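Local coordinates for transcription factor tau subunit sfc1 (Schizosaccharomyces pombe, PDB 4BJJ), which helps activate tRNA and 5S RNA genes as a TFIIIC subunit of the tauA part, which binds boxA promoter sites for RNA polymerase III transcription, at residues A[12-17]-A[40-45]; A[50-55]-A[70-75]. The protein carries 3 engineered substitutions. All coordinates share one frame; numbering follows the deposited sequence.

Contacts 1 and 2 lie side by side, their centres about 9 Å apart, in the Sfc7-interacting piece of the subunit, which belongs to the Tau95 triple barrel family. Contact 1 sets helix 35-47 on strand 12-18; contact 2 joins the loop leaving that helix to strand 68-73, and both reach the same mixed sheet. Leu-54 links them: its CD2 lies 3.7 Å from Ile-16 CD1, and its CD1 packs on Ala-41. A salt bridge between Glu-17 OE2 and Arg-75 NH2, 2.6 Å long, adds a charged tie. Mercury is bound at Cys-42 in contact 1 and lies about 10 Å from the side chain of Ala-52 in contact 2.

Contact 1: residues A[12-17]-A[40-45]; sequences EYALIE and KACQTS. With HG (mercury (II) ion), chain C.
The methyl group of Ala-14 is the strand's main share of this contact, and Cys-42 and Ser-45 receive it on the helix. Ala-14 CB lies 3.8 Å from Cys-42 SG, 4.0 Å from Ser-45 OG and 4.2 Å from Cys-42 CB, so it rests against neighbouring side chains on one helix face. No hydrogen bond crosses; the helix comes within 6.0 Å of the strand, measured between the CA atoms of Ala-14 and Cys-42, an approach that suits side chains this small. The sulfur of Cys-42 stands opposite the backbone N (chi1 167°), and besides touching the alanine it carries a mercury (II) ion, with SG 2.2 Å from the metal. Such a bond is what a cysteine thiol commonly forms with mercury. Behind this first shell the helix secures its own hydroxyl: Ser-45 OG, turned between its backbone N and carbonyl carbon (chi1 67°), donates to Cys-42 O one turn back at 2.7 Å, tilted somewhat out of the carbonyl plane. The bond satisfies a buried hydroxyl and holds its oxygen beside the Ala-14 methyl. Without that oxygen, an alanine at Ser-45 would probably leave the Cys-42 carbonyl short of this bond and open a small gap next to Ala-14. Further out, Ser-45 also touches Gln-97 and Ala-52, while strand 12-18 runs parallel to strand 88-100 through backbone bonds such as those of Leu-15 with Gln-97 and Phe-99. Residues 13-17 also pair antiparallel with a strand of another protein chain, probably Sfc7, so helix 35-47 covers a strand through which the sheet continues into the partner.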
ATOM      1  N   GLU A  12       7.048  -8.252   5.390  1.00 42.47           N
ATOM      2  CA  GLU A  12       7.156  -6.860   5.031  1.00 38.31           C
ATOM      3  C   GLU A  12       7.156  -6.662   3.523  1.00 41.41           C
ATOM      4  O   GLU A  12       7.525  -7.551   2.766  1.00 42.31           O
ATOM      5  CB  GLU A  12       8.410  -6.290   5.660  1.00 33.86           C
ATOM      6  CG  GLU A  12       8.392  -6.316   7.187  1.00 36.88           C
ATOM      7  CD  GLU A  12       9.577  -5.581   7.791  1.00 41.98           C
ATOM      8  OE1 GLU A  12      10.654  -5.611   7.154  1.00 48.18           O
ATOM      9  OE2 GLU A  12       9.425  -4.951   8.876  1.00 38.54           O
ATOM     10  N   TYR A  13       6.726  -5.479   3.093  1.00 41.84           N
ATOM     11  CA  TYR A  13       6.607  -5.174   1.674  1.00 37.34           C
ATOM     12  C   TYR A  13       7.049  -3.761   1.365  1.00 35.11           C
ATOM     13  O   TYR A  13       7.072  -2.904   2.248  1.00 29.42           O
ATOM     14  CB  TYR A  13       5.160  -5.287   1.217  1.00 35.22           C
ATOM     15  CG  TYR A  13       4.576  -6.656   1.320  1.00 41.23           C
ATOM     16  CD1 TYR A  13       4.148  -7.161   2.536  1.00 42.27           C
ATOM     17  CD2 TYR A  13       4.438  -7.439   0.198  1.00 44.10           C
ATOM     18  CE1 TYR A  13       3.612  -8.423   2.616  1.00 47.35           C
ATOM     19  CE2 TYR A  13       3.901  -8.662   0.260  1.00 48.06           C
ATOM     20  CZ  TYR A  13       3.482  -9.163   1.462  1.00 52.35           C
ATOM     21  OH  TYR A  13       2.941 -10.426   1.483  1.00 58.20           O
ATOM     22  N   ALA A  14       7.364  -3.526   0.092  1.00 34.26           N
ATOM     23  CA  ALA A  14       7.473  -2.170  -0.439  1.00 38.95           C
ATOM     24  C   ALA A  14       6.255  -1.849  -1.300  1.00 39.18           C
ATOM     25  O   ALA A  14       5.670  -2.728  -1.921  1.00 37.97           O
ATOM     26  CB  ALA A  14       8.728  -2.043  -1.276  1.00 33.93           C
ATOM     27  N   LEU A  15       5.899  -0.582  -1.385  1.00 39.40           N
ATOM     28  CA  LEU A  15       4.694  -0.213  -2.116  1.00 39.15           C
ATOM     29  C   LEU A  15       5.041   0.843  -3.128  1.00 35.66           C
ATOM     30  O   LEU A  15       5.675   1.817  -2.803  1.00 37.98           O
ATOM     31  CB  LEU A  15       3.631   0.301  -1.150  1.00 40.17           C
ATOM     32  CG  LEU A  15       2.413   1.008  -1.756  1.00 44.80           C
ATOM     33  CD1 LEU A  15       1.548   0.006  -2.490  1.00 42.03           C
ATOM     34  CD2 LEU A  15       1.630   1.741  -0.668  1.00 43.88           C
ATOM     35  N   ILE A  16       4.625   0.623  -4.364  1.00 33.35           N
ATOM     36  CA  ILE A  16       4.812   1.581  -5.418  1.00 33.53           C
ATOM     37  C   ILE A  16       3.468   2.185  -5.791  1.00 33.48           C
ATOM     38  O   ILE A  16       2.588   1.496  -6.293  1.00 36.53           O
ATOM     39  CB  ILE A  16       5.434   0.917  -6.636  1.00 32.55           C
ATOM     40  CG1 ILE A  16       6.800   0.358  -6.266  1.00 32.52           C
ATOM     41  CG2 ILE A  16       5.603   1.914  -7.757  1.00 36.07           C
ATOM     42  CD1 ILE A  16       7.360  -0.600  -7.284  1.00 35.19           C
ATOM     43  N   GLU A  17       3.314   3.481  -5.561  1.00 35.81           N
ATOM     44  CA  GLU A  17       2.069   4.170  -5.919  1.00 35.39           C
ATOM     45  C   GLU A  17       2.164   4.751  -7.319  1.00 38.96           C
ATOM     46  O   GLU A  17       2.574   5.890  -7.508  1.00 39.80           O
ATOM     47  CB  GLU A  17       1.719   5.236  -4.877  1.00 31.42           C
ATOM     48  CG  GLU A  17       1.378   4.646  -3.503  1.00 33.20           C
ATOM     49  CD  GLU A  17       0.816   5.674  -2.506  1.00 47.00           C
ATOM     50  OE1 GLU A  17       0.668   6.879  -2.846  1.00 51.48           O
ATOM     51  OE2 GLU A  17       0.522   5.267  -1.364  1.00 46.19           O
ATOM     52  N   LYS A  40      14.612  -5.054  -8.190  1.00 40.11           N
ATOM     53  CA  LYS A  40      15.869  -4.434  -7.820  1.00 43.00           C
ATOM     54  C   LYS A  40      15.585  -3.213  -6.941  1.00 38.13           C
ATOM     55  O   LYS A  40      16.193  -3.039  -5.908  1.00 37.23           O
ATOM     56  CB  LYS A  40      16.640  -4.054  -9.101  1.00 45.63           C
ATOM     57  CG  LYS A  40      18.084  -3.700  -8.902  1.00 59.08           C
ATOM     58  CD  LYS A  40      18.770  -3.405 -10.236  1.00 71.79           C
ATOM     59  CE  LYS A  40      18.219  -2.129 -10.902  1.00 79.63           C
ATOM     60  NZ  LYS A  40      18.936  -1.766 -12.165  1.00 84.30           N
ATOM     61  N   ALA A  41      14.631  -2.381  -7.350  1.00 41.37           N
ATOM     62  CA  ALA A  41      14.229  -1.224  -6.554  1.00 38.82           C
ATOM     63  C   ALA A  41      13.709  -1.613  -5.166  1.00 41.55           C
ATOM     64  O   ALA A  41      14.099  -1.017  -4.165  1.00 45.78           O
ATOM     65  CB  ALA A  41      13.222  -0.398  -7.300  1.00 36.87           C
ATOM     66  N   CYS A  42      12.887  -2.644  -5.078  1.00 43.58           N
ATOM     67  CA  CYS A  42      12.418  -3.094  -3.767  1.00 42.63           C
ATOM     68  C   CYS A  42      13.548  -3.669  -2.896  1.00 41.20           C
ATOM     69  O   CYS A  42      13.618  -3.401  -1.693  1.00 41.65           O
ATOM     70  CB  CYS A  42      11.301  -4.128  -3.918  1.00 45.80           C
ATOM     71  SG  CYS A  42      10.882  -5.030  -2.376  1.00 52.59           S
ATOM     72  N   GLN A  43      14.399  -4.491  -3.475  1.00 35.42           N
ATOM     73  CA  GLN A  43      15.494  -5.049  -2.731  1.00 36.29           C
ATOM     74  C   GLN A  43      16.445  -3.944  -2.149  1.00 45.39           C
ATOM     75  O   GLN A  43      16.887  -4.037  -1.002  1.00 49.91           O
ATOM     76  CB  GLN A  43      16.276  -5.990  -3.644  1.00 43.08           C
ATOM     77  CG  GLN A  43      17.696  -6.287  -3.175  1.00 51.93           C
ATOM     78  CD  GLN A  43      18.478  -7.128  -4.170  1.00 68.38           C
ATOM     79  OE1 GLN A  43      18.722  -6.721  -5.318  1.00 68.21           O
ATOM     80  NE2 GLN A  43      18.868  -8.316  -3.732  1.00 73.49           N
ATOM     81  N   THR A  44      16.781  -2.930  -2.941  1.00 37.69           N
ATOM     82  CA  THR A  44      17.595  -1.830  -2.441  1.00 36.68           C
ATOM     83  C   THR A  44      16.914  -1.152  -1.256  1.00 50.96           C
ATOM     84  O   THR A  44      17.579  -0.783  -0.284  1.00 47.39           O
ATOM     85  CB  THR A  44      17.840  -0.768  -3.508  1.00 39.05           C
ATOM     86  OG1 THR A  44      18.388  -1.358  -4.682  1.00 41.84           O
ATOM     87  CG2 THR A  44      18.817   0.305  -3.018  1.00 39.34           C
ATOM     88  N   SER A  45      15.585  -1.002  -1.325  1.00 47.20           N
ATOM     89  CA  SER A  45      14.860  -0.298  -0.257  1.00 41.84           C
ATOM     90  C   SER A  45      14.984  -1.011   1.092  1.00 42.44           C
ATOM     91  O   SER A  45      14.901  -0.367   2.147  1.00 45.03           O
ATOM     92  CB  SER A  45      13.373   0.010  -0.610  1.00 36.32           C
ATOM     93  OG  SER A  45      12.583  -1.146  -0.712  1.00 46.57           O
TER
HETATM   94 HG    HG C1109      12.293  -6.639  -1.908  1.00 53.24          HG

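Contact 2: residues A[50-55]-A[70-75]; sequences AAALLE and ARVQSR. Engineered in segment 50-55: Ala-50 (natural residue Lys), Ala-51 (natural residue Gln).
Two peptide carbonyl groups of the 50-55 loop, those of Ala-52 and Leu-54, meet residues 70-72 in quite different ways. Val-72 CG2 lies above the plane of the Ala-52 carbonyl, 3.7 Å from Ala-52 O, a purely van der Waals approach. The Leu-54 carbonyl is met head-on: Ala-70 N donates to Leu-54 O at 2.9 Å, with an N-H...O angle of 171°, while Ala-70 CB lies 3.7 Å from the same oxygen. In place of a return bond, a water accepts from Leu-54 N; its arm to Ala-70 O, only 2.5 Å from the water, is doubtful. Leu-54 and Ala-70 thus face each other as an antiparallel pair does, but with one direct bond, next to the pairing of strands 55-56 and 68-73. Toward Ala-52 the backbones spread, from 5.6 Å between the CA atoms of Leu-54 and Ala-70 to 7.0 Å between those of Ala-52 and Val-72. Side chains then carry the contact: Val-72 has CG1 anti to its backbone N (chi1 -177°), which sets this methyl 3.9 Å from Ala-52 CB. Both residues also touch Gln-97, and Leu-54 and Ala-70 share Phe-101. The chemistry therefore changes along the contact, from directional backbone bonding at Leu-54 to undirected apolar packing at Ala-52, and no charged group takes part between the two segments.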
ATOM      1  N   ALA A  50      18.173   4.326   2.518  1.00 45.53           N
ATOM      2  CA  ALA A  50      18.563   5.679   2.155  1.00 43.64           C
ATOM      3  C   ALA A  50      18.878   5.876   0.666  1.00 45.24           C
ATOM      4  O   ALA A  50      18.878   7.002   0.168  1.00 47.69           O
ATOM      5  CB  ALA A  50      19.770   6.080   3.000  1.00 49.00           C
ATOM      6  N   ALA A  51      19.169   4.779  -0.025  1.00 44.35           N
ATOM      7  CA  ALA A  51      19.594   4.800  -1.423  1.00 38.95           C
ATOM      8  C   ALA A  51      18.471   4.456  -2.392  1.00 42.68           C
ATOM      9  O   ALA A  51      18.669   4.497  -3.610  1.00 44.90           O
ATOM     10  CB  ALA A  51      20.764   3.815  -1.631  1.00 38.50           C
ATOM     11  N   ALA A  52      17.320   4.078  -1.846  1.00 50.28           N
ATOM     12  CA  ALA A  52      16.182   3.640  -2.645  1.00 47.19           C
ATOM     13  C   ALA A  52      15.833   4.645  -3.727  1.00 41.87           C
ATOM     14  O   ALA A  52      15.846   5.838  -3.510  1.00 44.76           O
ATOM     15  CB  ALA A  52      14.983   3.398  -1.752  1.00 51.42           C
ATOM     16  N   LEU A  53      15.479   4.128  -4.885  1.00 44.94           N
ATOM     17  CA  LEU A  53      15.384   4.925  -6.090  1.00 46.62           C
ATOM     18  C   LEU A  53      14.504   4.171  -7.092  1.00 40.26           C
ATOM     19  O   LEU A  53      14.612   2.969  -7.251  1.00 39.88           O
ATOM     20  CB  LEU A  53      16.806   5.132  -6.666  1.00 46.77           C
ATOM     21  CG  LEU A  53      16.946   6.061  -7.863  1.00 58.35           C
ATOM     22  CD1 LEU A  53      18.290   6.726  -7.850  1.00 54.69           C
ATOM     23  CD2 LEU A  53      16.749   5.317  -9.171  1.00 67.91           C
ATOM     24  N   LEU A  54      13.657   4.892  -7.798  1.00 44.63           N
ATOM     25  CA  LEU A  54      12.879   4.298  -8.860  1.00 40.04           C
ATOM     26  C   LEU A  54      12.423   5.397  -9.806  1.00 42.32           C
ATOM     27  O   LEU A  54      12.050   6.486  -9.386  1.00 44.11           O
ATOM     28  CB  LEU A  54      11.692   3.538  -8.270  1.00 41.65           C
ATOM     29  CG  LEU A  54      10.795   2.713  -9.180  1.00 44.10           C
ATOM     30  CD1 LEU A  54      11.541   1.602  -9.864  1.00 37.93           C
ATOM     31  CD2 LEU A  54       9.648   2.139  -8.343  1.00 48.29           C
ATOM     32  N   GLU A  55      12.437   5.085 -11.089  1.00 39.79           N
ATOM     33  CA  GLU A  55      12.137   6.053 -12.121  1.00 41.12           C
ATOM     34  C   GLU A  55      10.898   5.639 -12.948  1.00 41.14           C
ATOM     35  O   GLU A  55      10.715   4.471 -13.264  1.00 38.09           O
ATOM     36  CB  GLU A  55      13.366   6.172 -13.010  1.00 48.52           C
ATOM     37  CG  GLU A  55      13.420   7.415 -13.845  1.00 62.61           C
ATOM     38  CD  GLU A  55      14.734   7.542 -14.565  1.00 69.66           C
ATOM     39  OE1 GLU A  55      15.675   8.078 -13.955  1.00 77.74           O
ATOM     40  OE2 GLU A  55      14.825   7.102 -15.732  1.00 63.90           O
ATOM     41  N   ALA A  70      10.762   8.783  -8.222  1.00 39.81           N
ATOM     42  CA  ALA A  70       9.852   8.717  -7.091  1.00 39.38           C
ATOM     43  C   ALA A  70      10.406   9.433  -5.891  1.00 43.28           C
ATOM     44  O   ALA A  70      11.603   9.417  -5.656  1.00 42.99           O
ATOM     45  CB  ALA A  70       9.594   7.284  -6.694  1.00 38.02           C
ATOM     46  N   ARG A  71       9.504  10.005  -5.110  1.00 40.09           N
ATOM     47  CA  ARG A  71       9.781  10.374  -3.749  1.00 44.49           C
ATOM     48  C   ARG A  71       9.606   9.117  -2.911  1.00 43.63           C
ATOM     49  O   ARG A  71       8.597   8.438  -3.003  1.00 46.69           O
ATOM     50  CB  ARG A  71       8.834  11.480  -3.289  1.00 58.66           C
ATOM     51  CG  ARG A  71       9.090  12.812  -3.979  1.00 76.53           C
ATOM     52  CD  ARG A  71       8.609  13.965  -3.130  1.00 92.04           C
ATOM     53  NE  ARG A  71       9.611  14.370  -2.146  1.00 97.83           N
ATOM     54  CZ  ARG A  71       9.367  15.189  -1.126  1.00106.10           C
ATOM     55  NH1 ARG A  71       8.146  15.681  -0.941  1.00108.20           N
ATOM     56  NH2 ARG A  71      10.338  15.506  -0.279  1.00105.58           N
ATOM     57  N   VAL A  72      10.613   8.804  -2.105  1.00 41.33           N
ATOM     58  CA  VAL A  72      10.610   7.595  -1.312  1.00 40.42           C
ATOM     59  C   VAL A  72      10.373   7.964   0.144  1.00 45.24           C
ATOM     60  O   VAL A  72      11.015   8.876   0.671  1.00 44.17           O
ATOM     61  CB  VAL A  72      11.938   6.877  -1.429  1.00 38.81           C
ATOM     62  CG1 VAL A  72      11.905   5.560  -0.662  1.00 39.17           C
ATOM     63  CG2 VAL A  72      12.264   6.666  -2.875  1.00 32.82           C
ATOM     64  N   GLN A  73       9.444   7.271   0.791  1.00 34.28           N
ATOM     65  CA  GLN A  73       9.172   7.563   2.174  1.00 35.02           C
ATOM     66  C   GLN A  73       8.630   6.347   2.901  1.00 32.58           C
ATOM     67  O   GLN A  73       8.189   5.392   2.282  1.00 35.71           O
ATOM     68  CB  GLN A  73       8.194   8.725   2.256  1.00 42.38           C
ATOM     69  CG  GLN A  73       8.004   9.270   3.636  1.00 41.19           C
ATOM     70  CD  GLN A  73       9.301   9.698   4.244  1.00 42.65           C
ATOM     71  OE1 GLN A  73      10.086   8.885   4.728  1.00 43.45           O
ATOM     72  NE2 GLN A  73       9.550  10.982   4.208  1.00 46.98           N
ATOM     73  N   SER A  74       8.705   6.363   4.223  1.00 37.19           N
ATOM     74  CA  SER A  74       7.993   5.359   5.008  1.00 37.01           C
ATOM     75  C   SER A  74       6.833   6.031   5.716  1.00 41.89           C
ATOM     76  O   SER A  74       6.909   7.199   6.089  1.00 41.39           O
ATOM     77  CB  SER A  74       8.910   4.687   6.025  1.00 35.97           C
ATOM     78  OG  SER A  74       9.317   5.599   7.016  1.00 40.92           O
ATOM     79  N   ARG A  75       5.750   5.277   5.865  1.00 43.41           N
ATOM     80  CA  ARG A  75       4.601   5.681   6.660  1.00 39.87           C
ATOM     81  C   ARG A  75       4.392   4.517   7.576  1.00 40.34           C
ATOM     82  O   ARG A  75       5.358   3.875   7.959  1.00 39.37           O
ATOM     83  CB  ARG A  75       3.379   5.968   5.776  1.00 33.06           C
ATOM     84  CG  ARG A  75       3.679   7.073   4.779  1.00 40.43           C
ATOM     85  CD  ARG A  75       2.501   7.521   3.974  1.00 38.83           C
ATOM     86  NE  ARG A  75       2.033   6.485   3.076  1.00 47.12           N
ATOM     87  CZ  ARG A  75       1.546   6.709   1.861  1.00 48.99           C
ATOM     88  NH1 ARG A  75       1.483   7.939   1.368  1.00 51.58           N
ATOM     89  NH2 ARG A  75       1.169   5.687   1.120  1.00 47.81           N
TER
HETATM   90  O   HOH W   1      13.180   7.751  -6.575  1.00 42.99           O